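Local coordinates for protein Chains: A (Unidentified, PDB 6ZM9) that probably cleaves S-adenosylmethionine as a phage-encoded SAM lyase, a reaction that yields S-methyl-5'-thioadenosine, the compound bound in this structure, at residues A[38-41]-A[42-45]. Sequence-based numbering, arbitrary orientation.
Sequences AIRK and RQGI
Arg42 N and Gln43 N reach back to the carbonyls of Ala38 and Ile39 in the final turn of helix 29-43, which a Schellman motif then closes: Gly44, with positive phi, sends its N to Lys41 O (2.9 Å), and Ile45 N bonds to Arg40 O at 3.3 Å. Past the glycine the chain turns extended, and Ile45 packs against Arg40, its CG2 3.7 Å from Arg40 CB and its CD1 3.6 Å from Arg40 NH2. With CG1 anti to the backbone N (chi1 -167°), the longer branch of Ile45 is carried across the arginine to its guanidinium end. Gln43, just before the glycine, approaches the same arginine; its OE1 lies at the guanidinium edge, and a water joins the two, accepting from Arg40 NE (2.9 Å) and donating to Gln43 OE1 (2.7 Å). The amide and guanidinium planes stand 76° apart. Gln43 NE2 bonds to Lys90 O, tying this turn to helix 84-101, on which Ile39 and Ile45 also pack. Across the helix, a bend at chi3 (-62°) folds Arg42 back so that Ala38 O sits over the centre of its guanidinium face, while NH2 lies 3.6 Å from Ile39 CG1. Arg40 is thus steadied by aliphatic packing, bridging water and weak hydrogen bonds to Pro47 O and Asp48 O, its side chain about 6 Å from a bound methylthioadenosine, so any influence on that ligand is probably indirect.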
loop_
_atom_site.group_PDB
_atom_site.type_symbol
_atom_site.label_atom_id
_atom_site.label_comp_id
_atom_site.label_asym_id
_atom_site.label_seq_id
_atom_site.Cartn_x
_atom_site.Cartn_y
_atom_site.Cartn_z
ATOM N N ALA A 38 7.052 6.399 -19.878
ATOM C CA ALA A 38 8.062 6.631 -20.900
ATOM C C ALA A 38 9.294 5.764 -20.687
ATOM O O ALA A 38 9.826 5.191 -21.638
ATOM C CB ALA A 38 8.434 8.116 -20.901
ATOM N N ILE A 39 9.758 5.646 -19.447
ATOM C CA ILE A 39 10.938 4.845 -19.161
ATOM C C ILE A 39 10.661 3.375 -19.457
ATOM O O ILE A 39 11.475 2.681 -20.080
ATOM C CB ILE A 39 11.368 5.041 -17.699
ATOM C CG1 ILE A 39 11.909 6.445 -17.461
ATOM C CG2 ILE A 39 12.401 4.011 -17.317
ATOM C CD1 ILE A 39 11.940 6.864 -16.007
ATOM N N ARG A 40 9.515 2.874 -18.998
ATOM C CA ARG A 40 9.201 1.460 -19.159
ATOM C C ARG A 40 8.975 1.107 -20.623
ATOM O O ARG A 40 9.365 0.020 -21.066
ATOM C CB ARG A 40 8.025 1.068 -18.256
ATOM C CG ARG A 40 8.348 1.315 -16.772
ATOM C CD ARG A 40 7.368 0.663 -15.836
ATOM N NE ARG A 40 7.739 -0.728 -15.614
ATOM C CZ ARG A 40 6.905 -1.666 -15.194
ATOM N NH1 ARG A 40 5.634 -1.367 -14.956
ATOM N NH2 ARG A 40 7.333 -2.905 -15.006
ATOM N N LYS A 41 8.393 2.012 -21.405
ATOM C CA LYS A 41 8.282 1.752 -22.836
ATOM C C LYS A 41 9.658 1.594 -23.478
ATOM O O LYS A 41 9.854 0.718 -24.332
ATOM C CB LYS A 41 7.484 2.859 -23.507
ATOM C CG LYS A 41 5.984 2.806 -23.249
ATOM C CD LYS A 41 5.289 3.943 -23.990
ATOM C CE LYS A 41 3.772 3.845 -23.969
ATOM N NZ LYS A 41 3.145 5.116 -24.489
ATOM N N ARG A 42 10.633 2.419 -23.079
ATOM C CA ARG A 42 11.977 2.311 -23.650
ATOM C C ARG A 42 12.681 1.037 -23.205
ATOM O O ARG A 42 13.612 0.586 -23.882
ATOM C CB ARG A 42 12.802 3.545 -23.295
ATOM C CG ARG A 42 12.368 4.788 -24.056
ATOM C CD ARG A 42 13.376 5.929 -23.886
ATOM N NE ARG A 42 13.507 6.357 -22.494
ATOM C CZ ARG A 42 12.837 7.369 -21.940
ATOM N NH1 ARG A 42 11.977 8.090 -22.654
ATOM N NH2 ARG A 42 13.041 7.670 -20.664
ATOM N N GLN A 43 12.238 0.435 -22.108
ATOM C CA GLN A 43 12.730 -0.866 -21.696
ATOM C C GLN A 43 12.071 -2.003 -22.461
ATOM O O GLN A 43 12.530 -3.151 -22.355
ATOM C CB GLN A 43 12.467 -1.052 -20.207
ATOM C CG GLN A 43 13.219 -0.085 -19.308
ATOM C CD GLN A 43 12.918 -0.346 -17.849
ATOM O OE1 GLN A 43 11.822 -0.752 -17.495
ATOM N NE2 GLN A 43 13.890 -0.129 -17.002
ATOM N N GLY A 44 11.015 -1.715 -23.216
ATOM C CA GLY A 44 10.298 -2.728 -23.950
ATOM C C GLY A 44 9.351 -3.557 -23.119
ATOM O O GLY A 44 8.880 -4.584 -23.611
ATOM N N ILE A 45 9.047 -3.127 -21.864
ATOM C CA ILE A 45 8.243 -3.859 -20.880
ATOM C C ILE A 45 6.852 -3.255 -20.808
ATOM O O ILE A 45 6.649 -2.076 -21.116
ATOM C CB ILE A 45 8.981 -3.808 -19.522
ATOM C CG1 ILE A 45 8.428 -4.795 -18.486
ATOM C CG2 ILE A 45 8.877 -2.446 -18.887
ATOM C CD1 ILE A 45 9.322 -4.971 -17.240
HETATM O O HOH W 1 10.532 -1.445 -15.220
#